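Local coordinates for protein Crov588 (PDB 6NYR) that is a Cafeteriavirus protein of unknown function that folds into a circular leucine-rich-repeat solenoid of FNIP repeats, at residues L608-R613 against L630-Y635; I618-L623 against E642-D647; Y635-L640 against K659-K664; L649-I654 against K674-N679. All blocks are in the same frame, centred on the assembly; numbering follows the deposited sequence.

Contact 1: L608-R613 against L630-Y635; sequences LTFGLR and LTFGWY
L608-R613 and L630-Y635 run parallel, with end-to-end directions 1° apart. T631 N bonds to L608 O at 2.9 Å and F610 N to T631 O at 2.9 Å. Past the strands, Y635 N bonds to L612 O at 3.0 Å. Equivalent side chains lie alongside each other. The F610 and F632 rings are near parallel, planes at 7°, but slid so far that they barely overlap, with centroids 5.2 Å apart. L630 CD1 reaches the edge of the F610 ring and also meets L608 CD2. In the turn, L612 has CG anti to its backbone N (chi1 -174°), which swings its end back until CD2 lies over one face of the Y635 ring, 3.5 Å from the centroid, a CH-pi contact; R613 NH1 approaches the ring edge. On the threonine face a water donates to L608 O and bonds to both T609 OG1 and T631 OG1. These rungs belong to a leucine-rich-repeat solenoid: strand 585-587 flanks L608 and T609, while strand 651-655 continues the ladder beyond L630.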
loop_
_atom_site.group_PDB
_atom_site.type_symbol
_atom_site.label_atom_id
_atom_site.label_comp_id
_atom_site.label_asym_id
_atom_site.label_seq_id
_atom_site.Cartn_x
_atom_site.Cartn_y
_atom_site.Cartn_z
ATOM N N LEU A 608 -13.314 8.726 24.251
ATOM C CA LEU A 608 -12.892 10.048 24.687
ATOM C C LEU A 608 -11.379 10.140 24.605
ATOM O O LEU A 608 -10.669 9.301 25.171
ATOM C CB LEU A 608 -13.357 10.322 26.118
ATOM C CG LEU A 608 -13.066 11.712 26.676
ATOM C CD1 LEU A 608 -13.648 12.765 25.747
ATOM C CD2 LEU A 608 -13.641 11.839 28.074
ATOM N N THR A 609 -10.885 11.146 23.889
ATOM C CA THR A 609 -9.451 11.358 23.749
ATOM C C THR A 609 -9.122 12.806 24.077
ATOM O O THR A 609 -9.578 13.723 23.387
ATOM C CB THR A 609 -8.973 11.004 22.336
ATOM O OG1 THR A 609 -9.269 9.630 22.057
ATOM C CG2 THR A 609 -7.471 11.229 22.203
ATOM N N PHE A 610 -8.329 13.005 25.127
ATOM C CA PHE A 610 -7.751 14.302 25.442
ATOM C C PHE A 610 -6.425 14.460 24.705
ATOM O O PHE A 610 -5.760 13.477 24.364
ATOM C CB PHE A 610 -7.544 14.446 26.950
ATOM C CG PHE A 610 -8.819 14.393 27.737
ATOM C CD1 PHE A 610 -9.599 15.527 27.899
ATOM C CD2 PHE A 610 -9.246 13.205 28.309
ATOM C CE1 PHE A 610 -10.777 15.478 28.621
ATOM C CE2 PHE A 610 -10.424 13.151 29.030
ATOM C CZ PHE A 610 -11.189 14.288 29.184
ATOM N N GLY A 611 -6.054 15.708 24.450
ATOM C CA GLY A 611 -4.858 16.026 23.699
ATOM C C GLY A 611 -3.622 16.194 24.561
ATOM O O GLY A 611 -3.593 15.830 25.738
ATOM N N LEU A 612 -2.592 16.795 23.960
ATOM C CA LEU A 612 -1.260 16.793 24.560
ATOM C C LEU A 612 -1.247 17.516 25.900
ATOM O O LEU A 612 -0.686 17.014 26.881
ATOM C CB LEU A 612 -0.257 17.430 23.593
ATOM C CG LEU A 612 1.225 17.397 23.957
ATOM C CD1 LEU A 612 2.086 17.487 22.689
ATOM C CD2 LEU A 612 1.615 18.513 24.914
ATOM N N ARG A 613 -1.853 18.696 25.963
ATOM C CA ARG A 613 -1.664 19.593 27.096
ATOM C C ARG A 613 -2.725 19.461 28.184
ATOM O O ARG A 613 -2.612 20.136 29.213
ATOM C CB ARG A 613 -1.619 21.047 26.599
ATOM C CG ARG A 613 -0.409 21.355 25.727
ATOM C CD ARG A 613 -0.357 22.812 25.282
ATOM N NE ARG A 613 0.950 23.148 24.719
ATOM C CZ ARG A 613 2.037 23.390 25.448
ATOM N NH1 ARG A 613 1.976 23.333 26.771
ATOM N NH2 ARG A 613 3.184 23.689 24.853
ATOM N N LEU A 630 -10.749 5.449 27.061
ATOM C CA LEU A 630 -10.334 6.748 27.575
ATOM C C LEU A 630 -8.848 6.924 27.317
ATOM O O LEU A 630 -8.038 6.102 27.760
ATOM C CB LEU A 630 -10.627 6.860 29.070
ATOM C CG LEU A 630 -10.186 8.161 29.744
ATOM C CD1 LEU A 630 -10.840 9.360 29.081
ATOM C CD2 LEU A 630 -10.492 8.119 31.233
ATOM N N THR A 631 -8.491 7.988 26.605
ATOM C CA THR A 631 -7.107 8.259 26.249
ATOM C C THR A 631 -6.708 9.649 26.723
ATOM O O THR A 631 -7.382 10.637 26.410
ATOM C CB THR A 631 -6.892 8.140 24.737
ATOM O OG1 THR A 631 -7.232 6.816 24.308
ATOM C CG2 THR A 631 -5.441 8.429 24.383
ATOM N N PHE A 632 -5.616 9.713 27.476
ATOM C CA PHE A 632 -5.033 10.963 27.931
ATOM C C PHE A 632 -3.756 11.250 27.152
ATOM O O PHE A 632 -3.175 10.369 26.512
ATOM C CB PHE A 632 -4.720 10.912 29.424
ATOM C CG PHE A 632 -5.933 10.949 30.292
ATOM C CD1 PHE A 632 -6.585 12.145 30.544
ATOM C CD2 PHE A 632 -6.432 9.785 30.853
ATOM C CE1 PHE A 632 -7.709 12.177 31.343
ATOM C CE2 PHE A 632 -7.553 9.815 31.650
ATOM C CZ PHE A 632 -8.191 11.010 31.894
ATOM N N GLY A 633 -3.312 12.502 27.234
ATOM C CA GLY A 633 -2.174 12.971 26.477
ATOM C C GLY A 633 -0.880 12.946 27.279
ATOM O O GLY A 633 -0.817 12.489 28.416
ATOM N N TRP A 634 0.168 13.475 26.636
ATOM C CA TRP A 634 1.513 13.463 27.208
ATOM C C TRP A 634 1.538 14.119 28.580
ATOM O O TRP A 634 2.058 13.547 29.544
ATOM C CB TRP A 634 2.442 14.184 26.228
ATOM C CG TRP A 634 3.912 13.988 26.380
ATOM C CD1 TRP A 634 4.558 13.152 27.239
ATOM C CD2 TRP A 634 4.930 14.652 25.620
ATOM N NE1 TRP A 634 5.919 13.260 27.069
ATOM C CE2 TRP A 634 6.172 14.174 26.078
ATOM C CE3 TRP A 634 4.910 15.607 24.598
ATOM C CZ2 TRP A 634 7.383 14.616 25.545
ATOM C CZ3 TRP A 634 6.112 16.046 24.076
ATOM C CH2 TRP A 634 7.331 15.553 24.552
ATOM N N TYR A 635 0.958 15.308 28.695
ATOM C CA TYR A 635 1.142 16.136 29.879
ATOM C C TYR A 635 0.139 15.844 30.994
ATOM O O TYR A 635 0.199 16.495 32.043
ATOM C CB TYR A 635 1.062 17.622 29.489
ATOM C CG TYR A 635 2.241 18.126 28.674
ATOM C CD1 TYR A 635 3.322 17.305 28.393
ATOM C CD2 TYR A 635 2.274 19.431 28.201
ATOM C CE1 TYR A 635 4.402 17.762 27.656
ATOM C CE2 TYR A 635 3.351 19.900 27.462
ATOM C CZ TYR A 635 4.412 19.060 27.193
ATOM O OH TYR A 635 5.486 19.511 26.461
HETATM O O HOH W 1 -10.120 7.083 23.128
#

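Contact 2: I618-L623 against E642-D647; sequences ITENVL and ENVLPD
With I618 CG2 anti to the backbone N and V644 CG1 likewise anti to its own (chi1 153°), the two methyls meet 3.4 Å apart, the side chains crossing at about a right angle. The other V644 branch, CG2, lies against the backbone of the neighbouring turn, 3.7 Å from T619 C, and faces the aliphatic CG of E620. V644 has both methyls engaged and contributes the largest share of the area buried here. L623 sends CD1 to P646 CD at 3.9 Å and to L645 CD2 at 4.1 Å, so one methyl touches both the L645 side chain and the P646 ring. Polar cohesion comes through a water: it donates to T619 O (2.9 Å) and V644 O (2.8 Å) and accepts from L623 N (2.7 Å), satisfying three backbone groups and linking the two loops. Nearer solvent, E620 OE2 comes within 3.2 Å of N643 ND2, but the angle is poor for a hydrogen bond and the carboxylate and amide planes are 51° apart. T619 to V622 forms a type II beta turn. Loops packed side by side through apolar side chains, here at non-equivalent positions except L623 on L645, are characteristic of a leucine-rich-repeat solenoid of the FNIP type.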
loop_
_atom_site.group_PDB
_atom_site.type_symbol
_atom_site.label_atom_id
_atom_site.label_comp_id
_atom_site.label_asym_id
_atom_site.label_seq_id
_atom_site.Cartn_x
_atom_site.Cartn_y
_atom_site.Cartn_z
ATOM N N ILE A 618 -9.955 14.915 37.308
ATOM C CA ILE A 618 -11.208 14.256 36.954
ATOM C C ILE A 618 -11.883 13.800 38.240
ATOM O O ILE A 618 -11.355 12.941 38.959
ATOM C CB ILE A 618 -10.984 13.073 35.997
ATOM C CG1 ILE A 618 -10.326 13.547 34.696
ATOM C CG2 ILE A 618 -12.301 12.358 35.712
ATOM C CD1 ILE A 618 -11.192 14.483 33.867
ATOM N N THR A 619 -13.054 14.356 38.515
ATOM C CA THR A 619 -13.818 14.028 39.706
ATOM C C THR A 619 -14.991 13.117 39.339
ATOM O O THR A 619 -15.183 12.734 38.184
ATOM C CB THR A 619 -14.303 15.303 40.401
ATOM O OG1 THR A 619 -15.292 15.950 39.589
ATOM C CG2 THR A 619 -13.137 16.257 40.635
ATOM N N GLU A 620 -15.783 12.764 40.348
ATOM C CA GLU A 620 -16.851 11.795 40.165
ATOM C C GLU A 620 -17.954 12.351 39.271
ATOM O O GLU A 620 -18.181 13.561 39.199
ATOM C CB GLU A 620 -17.448 11.398 41.516
ATOM C CG GLU A 620 -16.466 10.748 42.469
ATOM C CD GLU A 620 -17.148 10.089 43.654
ATOM O OE1 GLU A 620 -18.376 9.865 43.593
ATOM O OE2 GLU A 620 -16.453 9.795 44.651
ATOM N N ASN A 621 -18.638 11.441 38.578
ATOM C CA ASN A 621 -19.779 11.767 37.727
ATOM C C ASN A 621 -19.420 12.765 36.633
ATOM O O ASN A 621 -20.293 13.482 36.125
ATOM C CB ASN A 621 -20.950 12.301 38.561
ATOM C CG ASN A 621 -21.452 11.288 39.570
ATOM O OD1 ASN A 621 -22.019 10.265 39.205
ATOM N ND2 ASN A 621 -21.249 11.576 40.851
ATOM N N VAL A 622 -18.147 12.819 36.264
ATOM C CA VAL A 622 -17.678 13.642 35.160
ATOM C C VAL A 622 -17.553 12.828 33.879
ATOM O O VAL A 622 -17.972 13.268 32.808
ATOM C CB VAL A 622 -16.334 14.307 35.538
ATOM C CG1 VAL A 622 -15.714 14.982 34.335
ATOM C CG2 VAL A 622 -16.534 15.302 36.679
ATOM N N LEU A 623 -16.980 11.636 33.970
ATOM C CA LEU A 623 -16.769 10.802 32.792
ATOM C C LEU A 623 -18.076 10.127 32.379
ATOM O O LEU A 623 -18.884 9.758 33.236
ATOM C CB LEU A 623 -15.706 9.747 33.078
ATOM C CG LEU A 623 -14.285 10.286 33.244
ATOM C CD1 LEU A 623 -13.299 9.143 33.457
ATOM C CD2 LEU A 623 -13.862 11.121 32.050
ATOM N N GLU A 642 -10.542 4.836 41.603
ATOM C CA GLU A 642 -11.423 3.829 41.020
ATOM C C GLU A 642 -12.869 4.312 40.988
ATOM O O GLU A 642 -13.632 3.920 40.095
ATOM C CB GLU A 642 -11.294 2.517 41.797
ATOM C CG GLU A 642 -9.895 1.908 41.693
ATOM C CD GLU A 642 -9.886 0.391 41.621
ATOM O OE1 GLU A 642 -10.932 -0.204 41.290
ATOM O OE2 GLU A 642 -8.823 -0.207 41.902
ATOM N N ASN A 643 -13.262 5.162 41.938
ATOM C CA ASN A 643 -14.621 5.685 41.996
ATOM C C ASN A 643 -14.889 6.775 40.966
ATOM O O ASN A 643 -16.014 7.283 40.905
ATOM C CB ASN A 643 -14.912 6.236 43.396
ATOM C CG ASN A 643 -13.941 7.332 43.813
ATOM O OD1 ASN A 643 -13.121 7.790 43.017
ATOM N ND2 ASN A 643 -14.039 7.763 45.065
ATOM N N VAL A 644 -13.893 7.137 40.158
ATOM C CA VAL A 644 -14.016 8.200 39.167
ATOM C C VAL A 644 -14.180 7.585 37.785
ATOM O O VAL A 644 -14.752 8.206 36.883
ATOM C CB VAL A 644 -12.787 9.128 39.226
ATOM C CG1 VAL A 644 -12.533 9.782 37.890
ATOM C CG2 VAL A 644 -12.962 10.176 40.325
ATOM N N LEU A 645 -13.672 6.389 37.606
ATOM C CA LEU A 645 -13.733 5.701 36.317
ATOM C C LEU A 645 -15.049 4.948 36.186
ATOM O O LEU A 645 -15.474 4.281 37.141
ATOM C CB LEU A 645 -12.573 4.736 36.175
ATOM C CG LEU A 645 -11.179 5.372 36.206
ATOM C CD1 LEU A 645 -10.103 4.308 36.336
ATOM C CD2 LEU A 645 -10.944 6.211 34.961
ATOM N N PRO A 646 -15.745 5.051 35.053
ATOM C CA PRO A 646 -16.994 4.295 34.893
ATOM C C PRO A 646 -16.739 2.799 34.770
ATOM O O PRO A 646 -15.698 2.347 34.280
ATOM C CB PRO A 646 -17.597 4.866 33.601
ATOM C CG PRO A 646 -16.421 5.415 32.844
ATOM C CD PRO A 646 -15.472 5.933 33.899
ATOM N N ASP A 647 -17.724 2.024 35.227
ATOM C CA ASP A 647 -17.609 0.571 35.241
ATOM C C ASP A 647 -17.527 -0.019 33.841
ATOM O O ASP A 647 -17.033 -1.142 33.683
ATOM C CB ASP A 647 -18.800 -0.029 35.991
ATOM C CG ASP A 647 -18.812 0.345 37.455
ATOM O OD1 ASP A 647 -17.719 0.448 38.054
ATOM O OD2 ASP A 647 -19.913 0.554 38.007
HETATM O O HOH W 2 -15.844 10.660 36.243
#

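Contact 3: Y635-L640 against K659-K664; sequences YFNQEL and KDIILK
I662 is the residue most covered here, and L640 holds it in two ways. L640 N donates to I662 O at 3.1 Å, with an N-H...O angle of 161° and the donor in the carbonyl plane on a lone pair, while L640 CD1 packs alongside I662 CG2 at 3.6 Å. The other branch of I662, extended along chi2 (166°), carries CD1 to the edge of the F636 ring, 4.0 Å from CD2. Between these two contacts the I662 backbone lies against the loop, its CA making a CA-H...O contact of 3.5 Å with Q638 O. One step outward, E639 lays CG against I661 O at 3.6 Å. Its extended chain then brings OE2 to K664 CD at 3.4 Å, whereas K664 NZ stays 4.5 Å from that oxygen, beyond a salt bridge, so the opposite charges probably attract only weakly. Just past the short helix, L663 N bonds to K659 O, and K659 NZ forms a salt bridge with D660 OD1. Through I661 and I662 the helix packs on the loop after strand 629-631. I662 rests on I654 of strand 651-655, L640 reaches L652 of the same strand, and L663 touches I675 and Y677 of strand 674-678.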
loop_
_atom_site.group_PDB
_atom_site.type_symbol
_atom_site.label_atom_id
_atom_site.label_comp_id
_atom_site.label_asym_id
_atom_site.label_seq_id
_atom_site.Cartn_x
_atom_site.Cartn_y
_atom_site.Cartn_z
ATOM N N TYR A 635 0.958 15.308 28.695
ATOM C CA TYR A 635 1.142 16.136 29.879
ATOM C C TYR A 635 0.139 15.844 30.994
ATOM O O TYR A 635 0.199 16.495 32.043
ATOM C CB TYR A 635 1.062 17.622 29.489
ATOM C CG TYR A 635 2.241 18.126 28.674
ATOM C CD1 TYR A 635 3.322 17.305 28.393
ATOM C CD2 TYR A 635 2.274 19.431 28.201
ATOM C CE1 TYR A 635 4.402 17.762 27.656
ATOM C CE2 TYR A 635 3.351 19.900 27.462
ATOM C CZ TYR A 635 4.412 19.060 27.193
ATOM O OH TYR A 635 5.486 19.511 26.461
ATOM N N PHE A 636 -0.762 14.877 30.816
ATOM C CA PHE A 636 -1.750 14.598 31.849
ATOM C C PHE A 636 -1.078 13.980 33.070
ATOM O O PHE A 636 -0.393 12.957 32.967
ATOM C CB PHE A 636 -2.834 13.657 31.332
ATOM C CG PHE A 636 -3.852 13.277 32.375
ATOM C CD1 PHE A 636 -4.863 14.155 32.729
ATOM C CD2 PHE A 636 -3.789 12.048 33.008
ATOM C CE1 PHE A 636 -5.798 13.808 33.690
ATOM C CE2 PHE A 636 -4.718 11.697 33.968
ATOM C CZ PHE A 636 -5.726 12.577 34.309
ATOM N N ASN A 637 -1.285 14.601 34.226
ATOM C CA ASN A 637 -0.533 14.280 35.436
ATOM C C ASN A 637 -1.436 14.428 36.658
ATOM O O ASN A 637 -1.187 15.223 37.564
ATOM C CB ASN A 637 0.690 15.190 35.531
ATOM C CG ASN A 637 1.793 14.606 36.381
ATOM O OD1 ASN A 637 1.989 13.390 36.411
ATOM N ND2 ASN A 637 2.523 15.467 37.082
ATOM N N GLN A 638 -2.518 13.652 36.709
ATOM C CA GLN A 638 -3.474 13.719 37.803
ATOM C C GLN A 638 -3.779 12.320 38.320
ATOM O O GLN A 638 -3.791 11.348 37.560
ATOM C CB GLN A 638 -4.785 14.399 37.369
ATOM C CG GLN A 638 -4.636 15.830 36.866
ATOM C CD GLN A 638 -4.111 16.771 37.933
ATOM O OE1 GLN A 638 -3.116 17.462 37.729
ATOM N NE2 GLN A 638 -4.787 16.808 39.079
ATOM N N GLU A 639 -4.021 12.227 39.625
ATOM C CA GLU A 639 -4.385 10.958 40.232
ATOM C C GLU A 639 -5.779 10.535 39.783
ATOM O O GLU A 639 -6.745 11.295 39.906
ATOM C CB GLU A 639 -4.352 11.068 41.762
ATOM C CG GLU A 639 -2.980 11.377 42.366
ATOM C CD GLU A 639 -3.057 11.667 43.865
ATOM O OE1 GLU A 639 -4.177 11.884 44.376
ATOM O OE2 GLU A 639 -2.000 11.685 44.530
ATOM N N LEU A 640 -5.887 9.324 39.254
ATOM C CA LEU A 640 -7.181 8.708 39.006
ATOM C C LEU A 640 -7.524 7.784 40.169
ATOM O O LEU A 640 -6.662 7.062 40.678
ATOM C CB LEU A 640 -7.201 7.916 37.700
ATOM C CG LEU A 640 -7.150 8.710 36.398
ATOM C CD1 LEU A 640 -6.985 7.752 35.227
ATOM C CD2 LEU A 640 -8.397 9.554 36.229
ATOM N N LYS A 659 2.769 7.068 34.957
ATOM C CA LYS A 659 1.914 6.007 35.483
ATOM C C LYS A 659 1.917 6.018 37.010
ATOM O O LYS A 659 0.859 5.977 37.651
ATOM C CB LYS A 659 2.368 4.650 34.937
ATOM C CG LYS A 659 3.746 4.195 35.388
ATOM C CD LYS A 659 4.094 2.827 34.793
ATOM C CE LYS A 659 5.371 2.251 35.398
ATOM N NZ LYS A 659 5.263 2.030 36.870
ATOM N N ASP A 660 3.107 6.124 37.610
ATOM C CA ASP A 660 3.216 6.043 39.063
ATOM C C ASP A 660 2.382 7.113 39.752
ATOM O O ASP A 660 1.945 6.918 40.893
ATOM C CB ASP A 660 4.679 6.169 39.493
ATOM C CG ASP A 660 5.528 4.997 39.037
ATOM O OD1 ASP A 660 4.959 3.927 38.737
ATOM O OD2 ASP A 660 6.767 5.147 38.984
ATOM N N ILE A 661 2.152 8.244 39.089
ATOM C CA ILE A 661 1.329 9.297 39.671
ATOM C C ILE A 661 -0.147 9.066 39.375
ATOM O O ILE A 661 -1.008 9.343 40.215
ATOM C CB ILE A 661 1.787 10.678 39.161
ATOM C CG1 ILE A 661 3.247 10.937 39.524
ATOM C CG2 ILE A 661 0.886 11.767 39.745
ATOM C CD1 ILE A 661 3.466 11.506 40.905
ATOM N N ILE A 662 -0.459 8.562 38.180
ATOM C CA ILE A 662 -1.853 8.407 37.783
ATOM C C ILE A 662 -2.481 7.212 38.482
ATOM O O ILE A 662 -3.662 7.240 38.846
ATOM C CB ILE A 662 -1.955 8.273 36.253
ATOM C CG1 ILE A 662 -1.309 9.473 35.562
ATOM C CG2 ILE A 662 -3.410 8.132 35.818
ATOM C CD1 ILE A 662 -1.072 9.270 34.073
ATOM N N LEU A 663 -1.705 6.150 38.678
ATOM C CA LEU A 663 -2.200 4.902 39.240
ATOM C C LEU A 663 -1.809 4.729 40.701
ATOM O O LEU A 663 -1.893 3.615 41.233
ATOM C CB LEU A 663 -1.696 3.726 38.403
ATOM C CG LEU A 663 -2.008 3.838 36.908
ATOM C CD1 LEU A 663 -1.522 2.618 36.139
ATOM C CD2 LEU A 663 -3.503 4.042 36.687
ATOM N N LYS A 664 -1.389 5.813 41.356
ATOM C CA LYS A 664 -1.055 5.766 42.776
ATOM C C LYS A 664 -2.122 5.027 43.571
ATOM O O LYS A 664 -1.818 4.112 44.346
ATOM C CB LYS A 664 -0.883 7.194 43.300
ATOM C CG LYS A 664 -0.291 7.315 44.694
ATOM C CD LYS A 664 -0.676 8.665 45.303
ATOM C CE LYS A 664 -0.116 8.856 46.703
ATOM N NZ LYS A 664 1.247 9.456 46.688
#

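Contact 4: L649-I654 against K674-N679; sequences LKVLKI and KIEYFN
I654, E676 and K653 have the most surface buried between these two parallel strands, whose short axes approach to 4.6 Å at 22°. I654 is bonded through both its backbone polar groups: its N donates to E676 O (2.8 Å) and its O accepts from F678 N (2.9 Å). Its CG2, anti to the backbone N, reaches the Y677 ring at CD1 (4.1 Å), and its carbonyl O lies at the edge of that ring. E676 extends the same ladder by donating its N to L652 O (2.7 Å). On the face it shares with V651 and K653, its extended chain places the carboxylate against both: V651 CG1 stands 3.6 Å from OE2, while K653 CE approaches OE1 to 3.1 Å. K653 gets there by folding back at chi2, chi3 and chi4 (each near 80 to 90°), so methylenes CD and CE, rather than the ammonium, lie against E676. NZ remains 4.2 Å from OE1, beyond a salt bridge, and any attraction is probably modest. K653 CG also meets the edge of the F678 ring, the two side chains crossing at about a right angle. Strand 674-678 is the last of the chain's strand ladder. Strand 629-631 flanks 651-655 on the side away from it, bonded to V651 and K653, while helix 659-662 lies over the I654 and Y677 face, where I662 touches I654 and K659 touches Y677.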
loop_
_atom_site.group_PDB
_atom_site.type_symbol
_atom_site.label_atom_id
_atom_site.label_comp_id
_atom_site.label_asym_id
_atom_site.label_seq_id
_atom_site.Cartn_x
_atom_site.Cartn_y
_atom_site.Cartn_z
ATOM N N LEU A 649 -15.578 0.904 31.530
ATOM C CA LEU A 649 -14.283 1.131 30.906
ATOM C C LEU A 649 -13.612 -0.185 30.532
ATOM O O LEU A 649 -13.569 -1.132 31.320
ATOM C CB LEU A 649 -13.366 1.932 31.832
ATOM C CG LEU A 649 -12.052 2.346 31.163
ATOM C CD1 LEU A 649 -12.325 3.339 30.030
ATOM C CD2 LEU A 649 -11.055 2.933 32.151
ATOM N N LYS A 650 -13.069 -0.220 29.319
ATOM C CA LYS A 650 -12.324 -1.360 28.801
ATOM C C LYS A 650 -10.844 -1.077 28.615
ATOM O O LYS A 650 -10.019 -1.954 28.884
ATOM C CB LYS A 650 -12.930 -1.818 27.469
ATOM C CG LYS A 650 -14.357 -2.348 27.594
ATOM C CD LYS A 650 -14.885 -2.861 26.259
ATOM C CE LYS A 650 -16.339 -3.310 26.356
ATOM N NZ LYS A 650 -16.472 -4.501 27.259
ATOM N N VAL A 651 -10.479 0.122 28.168
ATOM C CA VAL A 651 -9.091 0.446 27.867
ATOM C C VAL A 651 -8.778 1.853 28.354
ATOM O O VAL A 651 -9.476 2.809 28.002
ATOM C CB VAL A 651 -8.796 0.328 26.356
ATOM C CG1 VAL A 651 -7.386 0.804 26.047
ATOM C CG2 VAL A 651 -8.995 -1.105 25.891
ATOM N N LEU A 652 -7.715 1.975 29.147
ATOM C CA LEU A 652 -7.185 3.263 29.582
ATOM C C LEU A 652 -5.814 3.451 28.945
ATOM O O LEU A 652 -4.914 2.629 29.150
ATOM C CB LEU A 652 -7.089 3.327 31.105
ATOM C CG LEU A 652 -6.367 4.539 31.698
ATOM C CD1 LEU A 652 -7.069 5.824 31.293
ATOM C CD2 LEU A 652 -6.297 4.419 33.216
ATOM N N LYS A 653 -5.661 4.525 28.174
ATOM C CA LYS A 653 -4.412 4.839 27.485
ATOM C C LYS A 653 -3.694 5.964 28.222
ATOM O O LYS A 653 -4.262 7.045 28.420
ATOM C CB LYS A 653 -4.694 5.242 26.036
ATOM C CG LYS A 653 -3.461 5.590 25.221
ATOM C CD LYS A 653 -2.740 4.355 24.710
ATOM C CE LYS A 653 -3.315 3.916 23.368
ATOM N NZ LYS A 653 -2.771 4.729 22.236
ATOM N N ILE A 654 -2.433 5.723 28.579
ATOM C CA ILE A 654 -1.708 6.558 29.530
ATOM C C ILE A 654 -0.257 6.696 29.092
ATOM O O ILE A 654 0.318 5.794 28.477
ATOM C CB ILE A 654 -1.799 5.950 30.953
ATOM C CG1 ILE A 654 -3.165 6.250 31.585
ATOM C CG2 ILE A 654 -0.668 6.432 31.843
ATOM C CD1 ILE A 654 -3.507 7.727 31.644
ATOM N N LYS A 674 -8.152 -2.678 30.898
ATOM C CA LYS A 674 -6.796 -2.884 30.410
ATOM C C LYS A 674 -6.110 -1.536 30.242
ATOM O O LYS A 674 -6.721 -0.572 29.772
ATOM C CB LYS A 674 -6.843 -3.658 29.092
ATOM C CG LYS A 674 -5.546 -3.759 28.339
ATOM C CD LYS A 674 -5.663 -3.013 27.020
ATOM C CE LYS A 674 -4.587 -3.449 26.039
ATOM N NZ LYS A 674 -4.938 -4.748 25.401
ATOM N N ILE A 675 -4.844 -1.469 30.642
ATOM C CA ILE A 675 -4.076 -0.229 30.610
ATOM C C ILE A 675 -3.067 -0.313 29.473
ATOM O O ILE A 675 -2.250 -1.240 29.422
ATOM C CB ILE A 675 -3.366 0.039 31.946
ATOM C CG1 ILE A 675 -4.384 0.289 33.056
ATOM C CG2 ILE A 675 -2.429 1.233 31.815
ATOM C CD1 ILE A 675 -3.822 0.108 34.449
ATOM N N GLU A 676 -3.130 0.657 28.565
ATOM C CA GLU A 676 -2.187 0.784 27.462
ATOM C C GLU A 676 -1.273 1.976 27.721
ATOM O O GLU A 676 -1.753 3.084 27.975
ATOM C CB GLU A 676 -2.925 0.969 26.133
ATOM C CG GLU A 676 -3.560 -0.301 25.595
ATOM C CD GLU A 676 -4.311 -0.083 24.293
ATOM O OE1 GLU A 676 -4.094 0.962 23.646
ATOM O OE2 GLU A 676 -5.129 -0.953 23.926
ATOM N N TYR A 677 0.034 1.752 27.643
ATOM C CA TYR A 677 1.007 2.818 27.837
ATOM C C TYR A 677 1.549 3.277 26.488
ATOM O O TYR A 677 1.607 2.507 25.526
ATOM C CB TYR A 677 2.170 2.368 28.733
ATOM C CG TYR A 677 1.756 1.984 30.135
ATOM C CD1 TYR A 677 1.157 2.910 30.980
ATOM C CD2 TYR A 677 1.980 0.701 30.624
ATOM C CE1 TYR A 677 0.774 2.566 32.263
ATOM C CE2 TYR A 677 1.603 0.350 31.909
ATOM C CZ TYR A 677 1.003 1.287 32.722
ATOM O OH TYR A 677 0.629 0.940 33.999
ATOM N N PHE A 678 1.934 4.549 26.421
ATOM C CA PHE A 678 2.648 5.072 25.264
ATOM C C PHE A 678 3.889 5.825 25.724
ATOM O O PHE A 678 4.031 6.191 26.895
ATOM C CB PHE A 678 1.764 5.983 24.379
ATOM C CG PHE A 678 1.252 7.221 25.064
ATOM C CD1 PHE A 678 2.006 8.385 25.088
ATOM C CD2 PHE A 678 0.000 7.229 25.658
ATOM C CE1 PHE A 678 1.531 9.523 25.710
ATOM C CE2 PHE A 678 -0.479 8.364 26.281
ATOM C CZ PHE A 678 0.286 9.513 26.303
ATOM N N ASN A 679 4.804 6.023 24.777
ATOM C CA ASN A 679 6.083 6.675 25.007
ATOM C C ASN A 679 6.129 8.015 24.270
ATOM O O ASN A 679 5.218 8.379 23.517
ATOM C CB ASN A 679 7.240 5.798 24.528
ATOM C CG ASN A 679 7.557 4.666 25.472
ATOM O OD1 ASN A 679 7.466 3.496 25.102
ATOM N ND2 ASN A 679 7.941 5.003 26.694
#

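In the fold
Following the chain, contact 1 closes first, closing the loop between the consecutive strands 607-609 and 629-631. Contact 2 opens inside that loop and crosses it, since 618-623 lies between the segments of contact 1 and 642-647 after them. Contact 3 begins at Y635, the residue it shares with contact 1, and crosses contact 2 before ending on helix 659-662. Contact 4 crosses contact 3 in turn and closes last, on strand 674-678. Strands 629-631 and 651-655 are neighbours, carrying contact 1 into contact 4. L630 and L608 on L623, and L630 on L645, tie strands to loops, while L645 on L640 joins contacts 2 and 3. I662 and, just past the helix, L663 pack on the final two strands.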